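Local coordinates for mandelate racemase/muconate lactonizing protein (Thermobispora bispora, PDB 3VC5), which probably catalyses the magnesium-dependent dehydration of D-glucarate to 5-dehydro-4-deoxy-D-glucarate, as a member of the enolase superfamily, at residues Lys125-Val136 with His312-Arg320; Asp140-Ala151 with Pro390-Gly398. All blocks are in the same frame, centred on the assembly; numbering follows the deposited sequence.

Overall arrangement
Interactions 1 and 2 hold the same long helix, 123-146, of the N-terminal domain against two separate parts of the C-terminal barrel domain. Interaction 1 is buried, its centre about 13 Å from the centre of the chain, where the first half of the helix meets the turn after barrel strand 307-310, close to the active site. Interaction 2 is only partly buried, its centre about 22 Å from that of the chain, where the end of the helix meets a loop rich in proline and glycine. In the first, carboxylates take helix amides and a guanidinium group, with waters bridging; in the second, backbone pairs with backbone apart from one aspartate. Packing of Val-136 on Leu-397 and of Leu-318 on Val-150 joins them.

Interaction 1. Residues Lys125-Val136 with His312-Arg320; sequences KTVDRVFAAFEV and HHYWGGLVR
Glu-135 accepts the first backbone amides of helix 318-330 from across the domain interface of this enolase-superfamily protein, where helix 123-146 of the N-terminal domain lies on the turn following barrel strand 307-310. Its CG lies opposite the backbone N (chi1 -174°) and the chain then bends at chi2, which turns the carboxylate to these amides: Leu-318 N donates to OE1 at 2.8 Å, and Val-319 N reaches the syn lone pair of OE2 at 2.9 Å with an N-H...O angle of 164°. A water donates to both Glu-135 OE2 and Gly-316 O and accepts from Arg-320 N, which brings a third amide into the network. A glutamine here would probably weaken this grip, since its NH2 group could not accept from one of the two amides and the negative charge facing the helix start would be gone.

At Gly-317, the N-cap residue, a CB would run into Glu-135 OE1. Ala-132 fits beside this turn, its CB 3.3 Å from His-312 O, while Gly-316 O meets the Phe-131 ring at its edge, 3.3 Å from CD2.

Asp-128 forms a salt bridge to Arg-320, OD2 to NH2 at 2.8 Å, but the hydrogen bond within it is weak: the carboxylate and guanidinium planes are 56° apart, and OD1 sits over one guanidinium face. OD1 takes its hydrogen bond from Tyr-99, and OD2 also accepts from a water shared with Tyr-314 O. Arg-320 NE turns to Trp-315 O, which lies near the guanidinium plane.

Tyr-314, whose side chain also touches the magnesium ligand Asn-287, runs alongside Lys-125, though the lysine NZ bonds to Thr-118 O and Ser-120 O. A further water donates to Arg-129 O and His-313 O, and Arg-129 CG packs 3.5 Å from Tyr-314 CB.

Interaction 2. Residues Asp140-Ala151 with Pro390-Gly398; sequences DIQGKAAGRPVA and PVPDGPGLG
A Schellman motif ends helix 123-146, and the chain leaving it is held by the type II' turn Pro-395 to Gly-398 in the loop after strand 388-390. Gly-147, at positive phi, is the C' residue of the motif, in which Arg-148 N bonds back to Gly-143 O. The backbone then forms a single beta bridge, Pro-149 with Gly-396: Gly-396 N donates to Arg-148 O at 2.8 Å, and Gly-396 O accepts from Val-150 N at 2.9 Å.

Close approach depends on two glycines, whose CA atoms, in Gly-143 and Gly-396, are 3.9 Å apart: a CB on Gly-143 would strike Gly-396 CA, and one on Gly-396 would run into Asp-140 OD1. Pro-395 CB packs against Gly-143 O and Lys-144 CA.

Asp-140 grips the turn from the helix. With CG anti to its own amide nitrogen (chi1 -169°), OD1 accepts from Leu-397 N at 2.8 Å; the N-H...O angle is 173°, yet the amide approaches from above the carboxylate plane. OD2 accepts from Leu-67 N. The Leu-397 side chain crosses that of Asp-140 at about a right angle; its CG and CD1 lie against the Asp-140 carboxylate, CG 3.8 Å from Asp-140 CG, while the CD2 branch meets Val-150 CG2 at 4.0 Å.

His-352 of helix 344-355 bonds to both Leu-397 O and Ala-151 N, and Arg-148 forms salt bridges to Asp-152 and to Asp-91 of the second subunit. Backbone groups supply five of the six donor and acceptor atoms in the direct bonds between the segments, so the join depends mainly on main-chain shape, with the Asp-140 carboxylate as its one side-chain acceptor.

Interaction 1. Residues Lys125-Val136 with His312-Arg320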
# COMPACT_ATOMS: atom_id res chain seq x y z
N LYS A 125 0.68 6.60 15.91
CA LYS A 125 -0.09 7.73 15.41
C LYS A 125 0.67 9.04 15.64
O LYS A 125 0.58 9.98 14.83
CB LYS A 125 -1.48 7.76 16.09
CG LYS A 125 -2.50 8.69 15.44
CD LYS A 125 -3.84 8.57 16.16
CE LYS A 125 -4.78 9.67 15.90
NZ LYS A 125 -5.61 9.99 17.11
N THR A 126 1.40 9.14 16.76
CA THR A 126 2.17 10.36 17.04
C THR A 126 3.26 10.55 15.99
O THR A 126 3.41 11.64 15.39
CB THR A 126 2.79 10.29 18.44
OG1 THR A 126 1.73 10.26 19.40
CG2 THR A 126 3.67 11.53 18.71
N VAL A 127 3.98 9.47 15.71
CA VAL A 127 5.04 9.50 14.66
C VAL A 127 4.42 9.84 13.30
O VAL A 127 4.93 10.69 12.57
CB VAL A 127 5.76 8.16 14.58
CG1 VAL A 127 6.74 8.13 13.36
CG2 VAL A 127 6.51 7.91 15.88
N ASP A 128 3.27 9.23 12.98
CA ASP A 128 2.66 9.44 11.69
C ASP A 128 2.20 10.89 11.58
O ASP A 128 2.27 11.50 10.50
CB ASP A 128 1.44 8.53 11.52
CG ASP A 128 1.82 7.10 11.15
OD1 ASP A 128 3.01 6.85 10.81
OD2 ASP A 128 0.92 6.23 11.08
N ARG A 129 1.64 11.43 12.67
CA ARG A 129 1.20 12.84 12.68
C ARG A 129 2.38 13.80 12.43
O ARG A 129 2.27 14.77 11.64
CB ARG A 129 0.48 13.22 13.99
CG ARG A 129 -0.91 12.61 14.11
CD ARG A 129 -1.42 12.61 15.56
NE ARG A 129 -0.97 13.78 16.29
CZ ARG A 129 -1.74 14.76 16.74
NH1 ARG A 129 -1.19 15.76 17.43
NH2 ARG A 129 -3.06 14.72 16.55
N VAL A 130 3.52 13.51 13.04
CA VAL A 130 4.68 14.38 12.88
C VAL A 130 5.28 14.20 11.47
O VAL A 130 5.57 15.18 10.76
CB VAL A 130 5.72 14.16 13.98
CG1 VAL A 130 6.98 15.01 13.70
CG2 VAL A 130 5.07 14.53 15.34
N PHE A 131 5.37 12.97 11.03
CA PHE A 131 5.93 12.68 9.72
C PHE A 131 5.13 13.30 8.57
O PHE A 131 5.71 13.74 7.59
CB PHE A 131 5.97 11.17 9.56
CG PHE A 131 6.41 10.70 8.18
CD1 PHE A 131 7.76 10.82 7.76
CD2 PHE A 131 5.49 10.07 7.34
CE1 PHE A 131 8.15 10.34 6.52
CE2 PHE A 131 5.89 9.57 6.08
CZ PHE A 131 7.23 9.70 5.68
N ALA A 132 3.79 13.26 8.64
CA ALA A 132 3.00 13.62 7.50
C ALA A 132 3.29 15.02 6.99
O ALA A 132 3.24 15.21 5.78
CB ALA A 132 1.51 13.47 7.80
N ALA A 133 3.53 15.99 7.87
CA ALA A 133 3.82 17.35 7.35
C ALA A 133 5.06 17.35 6.42
O ALA A 133 5.11 18.03 5.36
CB ALA A 133 4.05 18.33 8.50
N PHE A 134 6.06 16.58 6.81
CA PHE A 134 7.27 16.53 6.00
C PHE A 134 7.07 15.70 4.72
O PHE A 134 7.61 16.04 3.65
CB PHE A 134 8.39 15.96 6.84
CG PHE A 134 8.60 16.73 8.13
CD1 PHE A 134 8.96 18.08 8.12
CD2 PHE A 134 8.44 16.10 9.36
CE1 PHE A 134 9.15 18.78 9.31
CE2 PHE A 134 8.61 16.79 10.55
CZ PHE A 134 8.98 18.13 10.53
N GLU A 135 6.32 14.60 4.82
CA GLU A 135 6.15 13.73 3.66
C GLU A 135 5.44 14.47 2.53
O GLU A 135 5.83 14.36 1.37
CB GLU A 135 5.39 12.46 4.04
CG GLU A 135 5.31 11.44 2.90
CD GLU A 135 3.91 11.25 2.34
OE1 GLU A 135 3.06 12.16 2.44
OE2 GLU A 135 3.64 10.14 1.79
N VAL A 136 4.36 15.18 2.86
CA VAL A 136 3.64 15.97 1.86
C VAL A 136 4.58 16.98 1.19
O VAL A 136 4.56 17.12 -0.06
CB VAL A 136 2.38 16.66 2.48
CG1 VAL A 136 1.77 17.69 1.50
CG2 VAL A 136 1.40 15.61 2.90
N HIS A 312 -4.76 11.70 5.90
CA HIS A 312 -3.29 11.63 5.80
C HIS A 312 -2.61 12.34 6.94
O HIS A 312 -1.41 12.08 7.19
CB HIS A 312 -2.79 12.15 4.45
CG HIS A 312 -2.78 13.65 4.34
ND1 HIS A 312 -3.82 14.36 3.79
CD2 HIS A 312 -1.83 14.57 4.67
CE1 HIS A 312 -3.53 15.65 3.79
NE2 HIS A 312 -2.31 15.81 4.28
N HIS A 313 -3.32 13.24 7.63
CA HIS A 313 -2.68 14.01 8.70
C HIS A 313 -2.39 13.16 9.92
O HIS A 313 -1.56 13.54 10.75
CB HIS A 313 -3.54 15.21 9.13
CG HIS A 313 -3.84 16.17 8.02
ND1 HIS A 313 -4.97 16.04 7.24
CD2 HIS A 313 -3.21 17.29 7.59
CE1 HIS A 313 -5.00 17.04 6.35
NE2 HIS A 313 -3.93 17.79 6.54
N TYR A 314 -3.07 12.02 10.07
CA TYR A 314 -2.71 11.14 11.20
C TYR A 314 -2.49 9.69 10.78
O TYR A 314 -2.09 8.88 11.63
CB TYR A 314 -3.69 11.26 12.40
CG TYR A 314 -5.14 10.89 12.10
CD1 TYR A 314 -5.55 9.56 12.10
CD2 TYR A 314 -6.10 11.88 11.83
CE1 TYR A 314 -6.89 9.22 11.88
CE2 TYR A 314 -7.42 11.55 11.62
CZ TYR A 314 -7.80 10.22 11.59
OH TYR A 314 -9.13 9.92 11.35
N TRP A 315 -2.69 9.36 9.49
CA TRP A 315 -2.32 8.01 8.99
C TRP A 315 -0.90 8.01 8.40
O TRP A 315 -0.44 6.99 7.92
CB TRP A 315 -3.34 7.46 7.99
CG TRP A 315 -4.60 6.95 8.63
CD1 TRP A 315 -5.72 7.69 8.94
CD2 TRP A 315 -4.89 5.60 9.00
NE1 TRP A 315 -6.70 6.88 9.46
CE2 TRP A 315 -6.22 5.59 9.54
CE3 TRP A 315 -4.17 4.40 8.95
CZ2 TRP A 315 -6.84 4.42 10.00
CZ3 TRP A 315 -4.78 3.21 9.42
CH2 TRP A 315 -6.12 3.24 9.93
N GLY A 316 -0.24 9.16 8.40
CA GLY A 316 1.19 9.19 8.06
C GLY A 316 1.53 9.60 6.65
O GLY A 316 2.56 9.15 6.10
N GLY A 317 0.75 10.51 6.07
CA GLY A 317 1.10 11.02 4.75
C GLY A 317 0.35 10.38 3.61
O GLY A 317 -0.47 9.45 3.80
N LEU A 318 0.61 10.87 2.39
CA LEU A 318 -0.15 10.40 1.25
C LEU A 318 0.13 8.93 0.86
O LEU A 318 -0.80 8.16 0.56
CB LEU A 318 0.04 11.32 0.04
CG LEU A 318 -0.08 12.82 0.36
CD1 LEU A 318 -0.11 13.57 -0.95
CD2 LEU A 318 -1.36 13.13 1.17
N VAL A 319 1.40 8.56 0.78
CA VAL A 319 1.72 7.19 0.40
C VAL A 319 1.19 6.17 1.40
O VAL A 319 0.53 5.19 0.98
CB VAL A 319 3.25 7.02 0.18
CG1 VAL A 319 3.56 5.57 -0.15
CG2 VAL A 319 3.68 7.92 -0.95
N ARG A 320 1.41 6.40 2.70
CA ARG A 320 0.88 5.45 3.71
C ARG A 320 -0.65 5.38 3.62
O ARG A 320 -1.24 4.29 3.72
CB ARG A 320 1.33 5.81 5.12
CG ARG A 320 2.78 5.44 5.44
CD ARG A 320 3.23 5.80 6.86
NE ARG A 320 2.39 5.32 7.97
CZ ARG A 320 2.67 4.27 8.74
NH1 ARG A 320 3.76 3.55 8.48
NH2 ARG A 320 1.86 3.93 9.76
O HOH W 1 -1.34 6.27 12.31
O HOH W 2 0.05 15.67 10.32
O HOH W 3 3.43 8.30 3.61

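Interaction 2. Residues Asp140-Ala151 with Pro390-Gly398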
# COMPACT_ATOMS: atom_id res chain seq x y z
N ASP A 140 5.71 17.22 -2.70
CA ASP A 140 5.58 18.50 -3.47
C ASP A 140 6.88 18.73 -4.25
O ASP A 140 6.86 18.98 -5.46
CB ASP A 140 5.26 19.64 -2.46
CG ASP A 140 4.84 20.95 -3.10
OD1 ASP A 140 4.48 20.99 -4.30
OD2 ASP A 140 4.86 21.95 -2.33
N ILE A 141 8.01 18.58 -3.57
CA ILE A 141 9.33 18.76 -4.19
C ILE A 141 9.61 17.71 -5.28
O ILE A 141 10.10 18.05 -6.37
CB ILE A 141 10.44 18.75 -3.14
CG1 ILE A 141 10.37 20.02 -2.26
CG2 ILE A 141 11.82 18.69 -3.81
CD1 ILE A 141 11.10 19.88 -0.89
N GLN A 142 9.33 16.44 -5.00
CA GLN A 142 9.49 15.41 -6.04
C GLN A 142 8.67 15.73 -7.29
O GLN A 142 9.14 15.56 -8.41
CB GLN A 142 9.11 14.03 -5.52
CG GLN A 142 9.99 13.48 -4.43
CD GLN A 142 9.55 12.09 -4.03
OE1 GLN A 142 8.94 11.34 -4.84
NE2 GLN A 142 9.82 11.73 -2.78
N GLY A 143 7.42 16.15 -7.10
CA GLY A 143 6.59 16.56 -8.23
C GLY A 143 7.20 17.73 -8.99
O GLY A 143 7.23 17.74 -10.23
N LYS A 144 7.67 18.74 -8.26
CA LYS A 144 8.32 19.89 -8.94
C LYS A 144 9.56 19.44 -9.73
O LYS A 144 9.81 19.92 -10.85
CB LYS A 144 8.70 20.98 -7.94
CG LYS A 144 7.49 21.65 -7.31
CD LYS A 144 7.91 22.78 -6.39
CE LYS A 144 6.71 23.40 -5.65
NZ LYS A 144 7.14 24.52 -4.80
N ALA A 145 10.33 18.53 -9.15
CA ALA A 145 11.54 18.08 -9.84
C ALA A 145 11.17 17.35 -11.13
O ALA A 145 11.89 17.46 -12.13
CB ALA A 145 12.41 17.18 -8.93
N ALA A 146 10.05 16.62 -11.11
CA ALA A 146 9.64 15.80 -12.24
C ALA A 146 8.74 16.60 -13.19
O ALA A 146 8.39 16.11 -14.29
CB ALA A 146 8.94 14.53 -11.74
N GLY A 147 8.38 17.82 -12.79
CA GLY A 147 7.39 18.62 -13.54
C GLY A 147 6.00 17.96 -13.57
O GLY A 147 5.25 18.14 -14.51
N ARG A 148 5.67 17.20 -12.53
CA ARG A 148 4.40 16.44 -12.51
C ARG A 148 3.60 16.76 -11.25
O ARG A 148 4.19 17.06 -10.21
CB ARG A 148 4.66 14.92 -12.51
CG ARG A 148 5.74 14.41 -13.49
CD ARG A 148 5.38 14.69 -14.91
NE ARG A 148 4.16 14.00 -15.24
CZ ARG A 148 3.90 13.38 -16.39
NH1 ARG A 148 4.77 13.34 -17.39
NH2 ARG A 148 2.74 12.79 -16.52
N PRO A 149 2.26 16.67 -11.32
CA PRO A 149 1.46 16.81 -10.10
C PRO A 149 1.74 15.67 -9.14
O PRO A 149 2.14 14.57 -9.57
CB PRO A 149 0.01 16.67 -10.61
CG PRO A 149 0.13 15.88 -11.90
CD PRO A 149 1.44 16.33 -12.50
N VAL A 150 1.54 15.91 -7.86
CA VAL A 150 1.72 14.84 -6.85
C VAL A 150 0.86 13.61 -7.21
O VAL A 150 1.29 12.47 -6.97
CB VAL A 150 1.40 15.38 -5.43
CG1 VAL A 150 1.20 14.24 -4.40
CG2 VAL A 150 2.58 16.26 -4.98
N ALA A 151 -0.33 13.80 -7.78
CA ALA A 151 -1.15 12.64 -8.21
C ALA A 151 -0.38 11.65 -9.09
O ALA A 151 -0.61 10.44 -9.02
CB ALA A 151 -2.44 13.10 -8.93
N PRO A 390 -11.16 20.31 -8.85
CA PRO A 390 -10.34 19.74 -9.91
C PRO A 390 -8.88 19.59 -9.46
O PRO A 390 -8.34 20.45 -8.74
CB PRO A 390 -10.48 20.79 -11.05
CG PRO A 390 -11.75 21.55 -10.75
CD PRO A 390 -11.78 21.61 -9.23
N VAL A 391 -8.25 18.48 -9.83
CA VAL A 391 -6.83 18.29 -9.50
C VAL A 391 -6.01 19.45 -10.06
O VAL A 391 -6.09 19.74 -11.26
CB VAL A 391 -6.25 16.99 -10.05
CG1 VAL A 391 -4.75 16.88 -9.66
CG2 VAL A 391 -7.04 15.79 -9.55
N PRO A 392 -5.20 20.10 -9.21
CA PRO A 392 -4.43 21.24 -9.74
C PRO A 392 -3.52 20.81 -10.88
O PRO A 392 -3.11 19.65 -10.94
CB PRO A 392 -3.60 21.69 -8.54
CG PRO A 392 -4.42 21.27 -7.34
CD PRO A 392 -5.13 20.00 -7.75
N ASP A 393 -3.23 21.73 -11.80
CA ASP A 393 -2.44 21.35 -12.97
C ASP A 393 -0.93 21.54 -12.77
O ASP A 393 -0.14 20.74 -13.27
CB ASP A 393 -2.95 22.01 -14.26
CG ASP A 393 -3.23 23.49 -14.10
OD1 ASP A 393 -4.27 23.96 -14.61
OD2 ASP A 393 -2.40 24.18 -13.47
N GLY A 394 -0.54 22.55 -12.01
CA GLY A 394 0.88 22.80 -11.78
C GLY A 394 1.61 21.56 -11.30
O GLY A 394 0.97 20.54 -10.95
N PRO A 395 2.96 21.61 -11.30
CA PRO A 395 3.82 20.55 -10.74
C PRO A 395 3.70 20.51 -9.22
O PRO A 395 3.33 21.51 -8.60
CB PRO A 395 5.23 21.01 -11.10
CG PRO A 395 5.10 22.48 -11.34
CD PRO A 395 3.74 22.65 -11.97
N GLY A 396 4.02 19.37 -8.62
CA GLY A 396 3.93 19.26 -7.17
C GLY A 396 2.49 19.34 -6.73
O GLY A 396 1.59 18.80 -7.40
N LEU A 397 2.24 19.97 -5.59
CA LEU A 397 0.86 20.12 -5.09
C LEU A 397 0.05 21.07 -5.96
O LEU A 397 -1.19 21.04 -5.92
CB LEU A 397 0.86 20.60 -3.64
CG LEU A 397 1.32 19.59 -2.58
CD1 LEU A 397 1.52 20.31 -1.24
CD2 LEU A 397 0.31 18.42 -2.46
N GLY A 398 0.73 21.91 -6.71
CA GLY A 398 0.06 22.89 -7.60
C GLY A 398 -0.35 24.14 -6.84
O GLY A 398 -1.22 24.89 -7.30
O HOH W 4 3.14 23.18 -5.29